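Local coordinates for protein CrataBL (Crataeva tapia, PDB 4IHZ) that inhibits trypsin and probably, more strongly, factor Xa, and probably also acts as a lectin that binds glucose and N-acetylglucosamine, at residues 33-38 and 89-94; 110-115 and 123-128. All blocks are in the same frame, centred on the assembly; numbering follows the deposited sequence. Where two conformers were deposited one is given.

Contact 1 (33-38 and 89-94); sequences CPLDLI and KSSSIH
K89 reaches over to the 33-38 loop and gives a hydrogen bond from NZ to P34 O at 2.9 Å. The ammonium sits well above the carbonyl plane, 53° out of it. The lysine chain is extended beyond CG, which carries NZ from the strand to the loop. A water completes the link. It accepts from K89 NZ at 3.0 Å and from D36 N, and donates to C33 O at 3.2 Å. One lysine thus ties three backbone groups of the loop, one directly and two through water.

The other contacts across the segments are van der Waals. L35 sends CD1 against K89 CB at 3.9 Å. Its other methyl, CD2, meets the H94 ring obliquely, 3.6 Å from CE1, and also touches S91 OG. CG of L35 lies anti to the backbone N (chi1 -159°), which sends one methyl to K89 and the other to S91 and H94. L37 and H94 approach each other head-on, L37 CD1 lying 3.6 Å from H94 NE2.

The imidazole is held at its edge by S91, whose OG hydrogen-bonds H94 ND1 at 2.8 Å in the ring plane. Y148 makes an edge-to-face pair with the same ring. The C33-C80 disulfide ties down the start of the loop. The contact packs a connecting loop of the beta-trefoil against the 87-91/96-100 hairpin. V98 of strand 96-100 touches L35 and L37, and D22 of helix 22-26 touches L37.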
ATOM      1  N   CYS A  33       1.827  -0.330 -10.053  1.00 22.65           N
ATOM      2  CA  CYS A  33       0.850  -1.359 -10.371  1.00 23.13           C
ATOM      3  C   CYS A  33      -0.503  -0.697 -10.517  1.00 22.83           C
ATOM      4  O   CYS A  33      -1.331  -0.779  -9.611  1.00 24.14           O
ATOM      5  CB  CYS A  33       0.775  -2.387  -9.254  1.00 22.89           C
ATOM      6  SG  CYS A  33       2.324  -3.313  -9.015  1.00 25.71           S
ATOM      7  N   PRO A  34      -0.747  -0.070 -11.673  1.00 23.55           N
ATOM      8  CA  PRO A  34      -1.983   0.675 -11.871  1.00 23.69           C
ATOM      9  C   PRO A  34      -3.225  -0.209 -11.868  1.00 22.20           C
ATOM     10  O   PRO A  34      -4.309   0.309 -11.629  1.00 22.39           O
ATOM     11  CB  PRO A  34      -1.804   1.337 -13.241  1.00 24.82           C
ATOM     12  CG  PRO A  34      -0.625   0.706 -13.843  1.00 27.09           C
ATOM     13  CD  PRO A  34       0.193   0.066 -12.798  1.00 25.05           C
ATOM     14  N   LEU A  35      -3.062  -1.513 -12.130  1.00 20.15           N
ATOM     15  CA  LEU A  35      -4.227  -2.410 -12.217  1.00 20.44           C
ATOM     16  C   LEU A  35      -3.861  -3.818 -11.799  1.00 19.69           C
ATOM     17  O   LEU A  35      -3.753  -4.720 -12.626  1.00 21.84           O
ATOM     18  CB  LEU A  35      -4.801  -2.386 -13.639  1.00 21.14           C
ATOM     19  CG  LEU A  35      -6.256  -2.863 -13.659  1.00 22.21           C
ATOM     20  CD1 LEU A  35      -7.179  -1.682 -13.439  1.00 24.36           C
ATOM     21  CD2 LEU A  35      -6.541  -3.510 -15.010  1.00 26.70           C
ATOM     22  N   ASP A  36      -3.701  -3.993 -10.495  1.00 18.33           N
ATOM     23  CA  ASP A  36      -3.217  -5.261  -9.971  1.00 16.43           C
ATOM     24  C   ASP A  36      -4.440  -6.140  -9.709  1.00 15.81           C
ATOM     25  O   ASP A  36      -5.053  -6.071  -8.650  1.00 16.23           O
ATOM     26  CB  ASP A  36      -2.419  -5.016  -8.689  1.00 16.56           C
ATOM     27  CG  ASP A  36      -1.711  -6.271  -8.185  1.00 17.87           C
ATOM     28  OD1 ASP A  36      -1.126  -7.015  -9.012  1.00 19.45           O
ATOM     29  OD2 ASP A  36      -1.739  -6.525  -6.941  1.00 17.02           O
ATOM     30  N   LEU A  37      -4.781  -6.944 -10.711  1.00 16.48           N
ATOM     31  CA  LEU A  37      -5.977  -7.782 -10.671  1.00 15.83           C
ATOM     32  C   LEU A  37      -5.858  -8.891  -9.654  1.00 16.44           C
ATOM     33  O   LEU A  37      -4.752  -9.244  -9.230  1.00 15.95           O
ATOM     34  CB  LEU A  37      -6.193  -8.412 -12.060  1.00 16.53           C
ATOM     35  CG  LEU A  37      -6.398  -7.423 -13.188  1.00 19.31           C
ATOM     36  CD1 LEU A  37      -6.335  -8.269 -14.450  1.00 22.00           C
ATOM     37  CD2 LEU A  37      -7.735  -6.677 -13.077  1.00 21.45           C
ATOM     38  N   ILE A  38      -7.001  -9.482  -9.296  1.00 15.46           N
ATOM     39  CA  ILE A  38      -6.990 -10.666  -8.444  1.00 16.21           C
ATOM     40  C   ILE A  38      -7.345 -11.807  -9.397  1.00 16.39           C
ATOM     41  O   ILE A  38      -8.481 -11.863  -9.910  1.00 16.86           O
ATOM     42  CB  ILE A  38      -8.087 -10.569  -7.339  1.00 15.30           C
ATOM     43  CG1 ILE A  38      -7.871  -9.352  -6.418  1.00 17.88           C
ATOM     44  CG2 ILE A  38      -8.154 -11.883  -6.518  1.00 17.42           C
ATOM     45  CD1 ILE A  38      -6.539  -9.355  -5.716  1.00 18.47           C
ATOM     46  N   LYS A  89     -11.542  -0.771  -9.863  1.00 18.73           N
ATOM     47  CA  LYS A  89     -11.096   0.230 -10.827  1.00 20.36           C
ATOM     48  C   LYS A  89     -11.741  -0.047 -12.161  1.00 21.98           C
ATOM     49  O   LYS A  89     -12.138  -1.178 -12.434  1.00 20.89           O
ATOM     50  CB  LYS A  89      -9.574   0.232 -10.990  1.00 20.56           C
ATOM     51  CG  LYS A  89      -8.817   0.576  -9.678  1.00 20.82           C
ATOM     52  CD  LYS A  89      -7.322   0.644  -9.910  1.00 20.85           C
ATOM     53  CE  LYS A  89      -6.555   0.936  -8.635  1.00 23.61           C
ATOM     54  NZ  LYS A  89      -5.111   1.215  -8.951  1.00 25.42           N
ATOM     55  N   SER A  90     -11.861   0.996 -12.972  1.00 23.65           N
ATOM     56  CA  SER A  90     -12.367   0.828 -14.334  1.00 25.71           C
ATOM     57  C   SER A  90     -11.204   0.466 -15.246  1.00 25.41           C
ATOM     58  O   SER A  90     -10.093   0.998 -15.073  1.00 28.53           O
ATOM     59  CB  SER A  90     -13.037   2.116 -14.810  1.00 26.09           C
ATOM     60  OG  SER A  90     -12.096   3.173 -14.794  0.50 28.40           O
ATOM     61  N   SER A  91     -11.428  -0.445 -16.201  1.00 25.46           N
ATOM     62  CA  SER A  91     -10.391  -0.858 -17.152  1.00 25.83           C
ATOM     63  C   SER A  91     -10.974  -1.083 -18.545  1.00 28.24           C
ATOM     64  O   SER A  91     -11.737  -2.026 -18.739  1.00 27.86           O
ATOM     65  CB  SER A  91      -9.686  -2.164 -16.713  1.00 25.33           C
ATOM     66  OG  SER A  91      -8.770  -2.537 -17.729  1.00 25.70           O
ATOM     67  N   SER A  92     -10.600  -0.259 -19.520  1.00 30.78           N
ATOM     68  CA  SER A  92     -11.201  -0.469 -20.858  1.00 32.66           C
ATOM     69  C   SER A  92     -10.697  -1.783 -21.480  1.00 32.44           C
ATOM     70  O   SER A  92     -11.436  -2.466 -22.197  1.00 32.64           O
ATOM     71  CB  SER A  92     -10.996   0.735 -21.800  1.00 35.02           C
ATOM     72  OG  SER A  92      -9.627   0.902 -22.117  1.00 39.85           O
ATOM     73  N   ILE A  93      -9.450  -2.143 -21.176  1.00 31.60           N
ATOM     74  CA  ILE A  93      -8.826  -3.382 -21.665  1.00 32.03           C
ATOM     75  C   ILE A  93      -9.646  -4.593 -21.190  1.00 29.35           C
ATOM     76  O   ILE A  93      -9.774  -5.582 -21.898  1.00 28.91           O
ATOM     77  CB  ILE A  93      -7.356  -3.542 -21.125  1.00 32.34           C
ATOM     78  CG1 ILE A  93      -6.483  -2.369 -21.581  1.00 35.15           C
ATOM     79  CG2 ILE A  93      -6.757  -4.891 -21.553  1.00 36.14           C
ATOM     80  CD1 ILE A  93      -5.605  -2.590 -22.813  1.00 43.25           C
ATOM     81  N   HIS A  94     -10.225  -4.480 -19.999  1.00 26.86           N
ATOM     82  CA  HIS A  94     -11.011  -5.547 -19.428  1.00 24.84           C
ATOM     83  C   HIS A  94     -12.504  -5.320 -19.564  1.00 25.80           C
ATOM     84  O   HIS A  94     -13.301  -6.062 -18.993  1.00 25.66           O
ATOM     85  CB  HIS A  94     -10.574  -5.774 -17.957  1.00 23.30           C
ATOM     86  CG  HIS A  94      -9.148  -6.183 -17.839  1.00 23.64           C
ATOM     87  ND1 HIS A  94      -8.118  -5.267 -17.777  1.00 26.76           N
ATOM     88  CD2 HIS A  94      -8.566  -7.407 -17.811  1.00 25.15           C
ATOM     89  CE1 HIS A  94      -6.965  -5.912 -17.691  1.00 27.87           C
ATOM     90  NE2 HIS A  94      -7.209  -7.212 -17.731  1.00 25.82           N
TER
HETATM   91  O   HOH W   1      -4.272  -1.678  -8.681  1.00 20.18           O

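Contact 2 (110-115 and 123-128); sequences SWFRIE and LVHCPR. With SO4 (sulfate ion), chain D.
W111 O accepts the backbone N-H of C126 at 2.8 Å. R113 and V124 form a hydrogen-bonded pair, R113 N to V124 O at 2.9 Å and V124 N to R113 O at 3.0 Å. The CA-H of L123 also points at R113 O. A water bridges the next backbone groups: it accepts from W111 N and donates to C126 O.

The aromatic contact is edge-to-face. H125 turns its edge to the face of F112, with planes at 65°. H125 CD2 sits over the centre of the phenyl ring, 3.5 Å above its plane. CG of H125 is anti to the backbone N (chi1 179°), which swings the imidazole across to F112. H125 NE2 bonds G109 O, which would limit rotation of the ring.

These residues belong to the antiparallel hairpin of strands 112-117 and 120-125, in a beta-trefoil of the Kunitz-type inhibitor family. Side chains alternate between its faces. F112, I114, L123 and H125 share one face, where I114 CG1 packs on L123 CD2 and L69 of strand 69-72 touches F112 and I114.

R113 and V124 take the other face. V124 CG2 packs on R113 CB at 3.6 Å, and both its methyls touch the E115 carboxylate. The extended R113 chain runs past C126 SG, a sulfur in the disulfide to C133, and NE goes on to N68 OD1.

The ionic contact is at the end of the segment. R128 NH1 donates to O4 of a sulfate at 2.8 Å, which meets the guanidinium edge in plane. The ion is probably from the crystallisation liquor.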
ATOM      1  N   SER A 110     -13.566   1.422  -1.202  1.00 21.99           N
ATOM      2  CA  SER A 110     -12.931   0.271  -0.515  1.00 21.03           C
ATOM      3  C   SER A 110     -13.900  -0.791  -0.007  1.00 19.65           C
ATOM      4  O   SER A 110     -13.477  -1.820   0.516  1.00 19.56           O
ATOM      5  CB  SER A 110     -12.156   0.756   0.749  1.00 22.25           C
ATOM      6  OG  SER A 110     -13.046   1.215   1.806  1.00 23.14           O
ATOM      7  N   TRP A 111     -15.199  -0.511  -0.074  1.00 20.55           N
ATOM      8  CA  TRP A 111     -16.151  -1.317   0.668  1.00 19.69           C
ATOM      9  C   TRP A 111     -16.691  -2.512  -0.100  1.00 20.08           C
ATOM     10  O   TRP A 111     -17.266  -2.383  -1.208  1.00 20.47           O
ATOM     11  CB  TRP A 111     -17.319  -0.435   1.145  1.00 21.13           C
ATOM     12  CG  TRP A 111     -16.852   0.667   2.087  1.00 20.62           C
ATOM     13  CD1 TRP A 111     -16.876   2.017   1.851  1.00 21.80           C
ATOM     14  CD2 TRP A 111     -16.267   0.500   3.392  1.00 20.98           C
ATOM     15  NE1 TRP A 111     -16.365   2.704   2.931  1.00 22.90           N
ATOM     16  CE2 TRP A 111     -15.986   1.809   3.894  1.00 22.79           C
ATOM     17  CE3 TRP A 111     -15.958  -0.614   4.192  1.00 22.56           C
ATOM     18  CZ2 TRP A 111     -15.421   2.029   5.161  1.00 25.22           C
ATOM     19  CZ3 TRP A 111     -15.384  -0.395   5.460  1.00 24.25           C
ATOM     20  CH2 TRP A 111     -15.117   0.922   5.927  1.00 25.32           C
ATOM     21  N   PHE A 112     -16.506  -3.673   0.509  1.00 20.04           N
ATOM     22  CA  PHE A 112     -17.124  -4.915   0.018  1.00 19.24           C
ATOM     23  C   PHE A 112     -18.031  -5.452   1.106  1.00 20.16           C
ATOM     24  O   PHE A 112     -17.995  -4.982   2.254  1.00 19.95           O
ATOM     25  CB  PHE A 112     -16.024  -5.950  -0.272  1.00 18.83           C
ATOM     26  CG  PHE A 112     -15.103  -5.563  -1.391  1.00 19.81           C
ATOM     27  CD1 PHE A 112     -15.289  -6.104  -2.667  1.00 18.29           C
ATOM     28  CD2 PHE A 112     -14.021  -4.673  -1.171  1.00 19.82           C
ATOM     29  CE1 PHE A 112     -14.447  -5.776  -3.708  1.00 18.36           C
ATOM     30  CE2 PHE A 112     -13.165  -4.324  -2.209  1.00 18.47           C
ATOM     31  CZ  PHE A 112     -13.347  -4.881  -3.471  1.00 15.38           C
ATOM     32  N   ARG A 113     -18.829  -6.463   0.771  1.00 19.57           N
ATOM     33  CA  ARG A 113     -19.543  -7.205   1.793  1.00 19.96           C
ATOM     34  C   ARG A 113     -19.498  -8.674   1.443  1.00 19.74           C
ATOM     35  O   ARG A 113     -19.348  -9.031   0.277  1.00 19.53           O
ATOM     36  CB  ARG A 113     -21.035  -6.783   1.879  1.00 20.23           C
ATOM     37  CG  ARG A 113     -21.191  -5.307   2.194  1.00 22.23           C
ATOM     38  CD  ARG A 113     -22.658  -4.900   2.184  1.00 23.16           C
ATOM     39  NE  ARG A 113     -22.702  -3.463   2.429  1.00 26.19           N
ATOM     40  CZ  ARG A 113     -23.805  -2.777   2.696  1.00 29.51           C
ATOM     41  NH1 ARG A 113     -24.981  -3.401   2.751  1.00 29.29           N
ATOM     42  NH2 ARG A 113     -23.714  -1.474   2.904  1.00 30.53           N
ATOM     43  N   ILE A 114     -19.658  -9.506   2.470  1.00 20.78           N
ATOM     44  CA  ILE A 114     -19.849 -10.953   2.296  1.00 19.86           C
ATOM     45  C   ILE A 114     -21.351 -11.199   2.484  1.00 21.15           C
ATOM     46  O   ILE A 114     -21.919 -10.810   3.510  1.00 22.93           O
ATOM     47  CB  ILE A 114     -19.071 -11.755   3.339  1.00 19.64           C
ATOM     48  CG1 ILE A 114     -17.566 -11.507   3.165  1.00 19.06           C
ATOM     49  CG2 ILE A 114     -19.382 -13.266   3.198  1.00 20.70           C
ATOM     50  CD1 ILE A 114     -16.685 -12.115   4.297  1.00 21.69           C
ATOM     51  N   GLU A 115     -21.982 -11.796   1.482  1.00 20.54           N
ATOM     52  CA  GLU A 115     -23.435 -12.092   1.578  1.00 21.37           C
ATOM     53  C   GLU A 115     -23.684 -13.549   1.385  1.00 22.01           C
ATOM     54  O   GLU A 115     -22.959 -14.208   0.644  1.00 22.20           O
ATOM     55  CB  GLU A 115     -24.239 -11.288   0.558  1.00 22.43           C
ATOM     56  CG  GLU A 115     -24.162  -9.775   0.826  1.00 23.87           C
ATOM     57  CD  GLU A 115     -24.879  -8.906  -0.181  1.00 27.95           C
ATOM     58  OE1 GLU A 115     -25.447  -9.426  -1.172  1.00 31.22           O
ATOM     59  OE2 GLU A 115     -24.846  -7.659   0.013  1.00 30.31           O
ATOM     60  N   LEU A 123     -19.084 -12.484  -2.648  1.00 20.36           N
ATOM     61  CA  LEU A 123     -18.562 -11.140  -2.393  1.00 19.14           C
ATOM     62  C   LEU A 123     -19.316 -10.147  -3.250  1.00 18.92           C
ATOM     63  O   LEU A 123     -19.682 -10.431  -4.412  1.00 19.93           O
ATOM     64  CB  LEU A 123     -17.064 -11.068  -2.749  1.00 19.48           C
ATOM     65  CG  LEU A 123     -16.134 -11.947  -1.935  1.00 21.24           C
ATOM     66  CD1 LEU A 123     -14.695 -11.656  -2.464  1.00 25.53           C
ATOM     67  CD2 LEU A 123     -16.239 -11.624  -0.475  1.00 26.67           C
ATOM     68  N   VAL A 124     -19.567  -8.964  -2.678  1.00 18.39           N
ATOM     69  CA  VAL A 124     -20.168  -7.874  -3.438  1.00 19.67           C
ATOM     70  C   VAL A 124     -19.303  -6.643  -3.191  1.00 19.07           C
ATOM     71  O   VAL A 124     -18.619  -6.544  -2.163  1.00 18.37           O
ATOM     72  CB  VAL A 124     -21.660  -7.612  -3.021  1.00 20.80           C
ATOM     73  CG1 VAL A 124     -22.469  -8.908  -3.147  1.00 22.27           C
ATOM     74  CG2 VAL A 124     -21.712  -7.042  -1.611  1.00 21.34           C
ATOM     75  N   HIS A 125     -19.328  -5.709  -4.124  1.00 20.41           N
ATOM     76  CA  HIS A 125     -18.629  -4.444  -3.890  1.00 20.06           C
ATOM     77  C   HIS A 125     -19.709  -3.375  -3.827  1.00 21.59           C
ATOM     78  O   HIS A 125     -20.644  -3.409  -4.616  1.00 22.15           O
ATOM     79  CB  HIS A 125     -17.654  -4.140  -5.016  1.00 19.95           C
ATOM     80  CG  HIS A 125     -16.940  -2.841  -4.824  1.00 21.33           C
ATOM     81  ND1 HIS A 125     -17.265  -1.703  -5.534  1.00 24.23           N
ATOM     82  CD2 HIS A 125     -15.956  -2.486  -3.963  1.00 19.91           C
ATOM     83  CE1 HIS A 125     -16.491  -0.706  -5.138  1.00 21.59           C
ATOM     84  NE2 HIS A 125     -15.707  -1.148  -4.167  1.00 21.65           N
ATOM     85  N   CYS A 126     -19.545  -2.420  -2.917  1.00 23.00           N
ATOM     86  CA  CYS A 126     -20.623  -1.467  -2.636  1.00 25.73           C
ATOM     87  C   CYS A 126     -20.074  -0.092  -2.862  1.00 26.09           C
ATOM     88  O   CYS A 126     -19.373   0.442  -2.012  1.00 25.24           O
ATOM     89  CB  CYS A 126     -21.106  -1.610  -1.196  1.00 26.67           C
ATOM     90  SG  CYS A 126     -21.704  -3.284  -0.826  1.00 31.76           S
ATOM     91  N   PRO A 127     -20.381   0.485  -4.031  1.00 26.66           N
ATOM     92  CA  PRO A 127     -19.949   1.844  -4.272  1.00 27.84           C
ATOM     93  C   PRO A 127     -20.375   2.757  -3.098  1.00 29.15           C
ATOM     94  O   PRO A 127     -21.527   2.712  -2.635  1.00 29.11           O
ATOM     95  CB  PRO A 127     -20.613   2.177  -5.607  1.00 28.91           C
ATOM     96  CG  PRO A 127     -20.859   0.829  -6.239  1.00 28.20           C
ATOM     97  CD  PRO A 127     -21.268  -0.010  -5.098  1.00 28.14           C
ATOM     98  N   ARG A 128     -19.409   3.518  -2.598  1.00 29.31           N
ATOM     99  CA  ARG A 128     -19.586   4.423  -1.456  1.00 31.15           C
ATOM    100  C   ARG A 128     -20.015   3.773  -0.126  1.00 31.52           C
ATOM    101  O   ARG A 128     -20.473   4.462   0.794  1.00 33.78           O
ATOM    102  CB  ARG A 128     -20.540   5.540  -1.854  1.00 32.35           C
ATOM    103  CG  ARG A 128     -20.141   6.172  -3.181  1.00 33.19           C
ATOM    104  CD  ARG A 128     -21.088   7.304  -3.508  1.00 40.44           C
ATOM    105  NE  ARG A 128     -21.087   7.597  -4.935  1.00 45.43           N
ATOM    106  CZ  ARG A 128     -21.861   6.983  -5.829  1.00 47.77           C
ATOM    107  NH1 ARG A 128     -22.717   6.028  -5.459  1.00 47.77           N
ATOM    108  NH2 ARG A 128     -21.786   7.345  -7.103  1.00 50.08           N
TER
HETATM  109  S   SO4 D 201     -25.647   5.999  -8.246  1.00 82.69           S
HETATM  110  O1  SO4 D 201     -25.026   6.833  -9.271  1.00 83.08           O
HETATM  111  O2  SO4 D 201     -26.449   6.849  -7.375  1.00 82.68           O
HETATM  112  O3  SO4 D 201     -26.501   4.979  -8.862  1.00 82.21           O
HETATM  113  O4  SO4 D 201     -24.592   5.345  -7.466  1.00 81.48           O
HETATM  114  O   HOH W   2     -16.720   1.023  -2.112  1.00 23.42           O

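From the N terminus, the 33-38 loop comes first, after helix 22-26 and before strand 38-40. Contact 1 joins it to the end of strand 87-91 and the turn that follows. This closes a long loop of 50 residues. The chain then passes through strand 96-100 before it reaches 110-115. Contact 2 closes a short loop of seven residues, in a hairpin that leads on to strand 134-139. The two contacts follow in series and neither nest nor cross. The centres of contacts 1 and 2 are 18 Å apart, and the nearest atoms of contacts 1 and 2 are about 7 Å apart. Contact 1 ties distant parts of the chain; contact 2 pairs sequence neighbours in a four-stranded sheet.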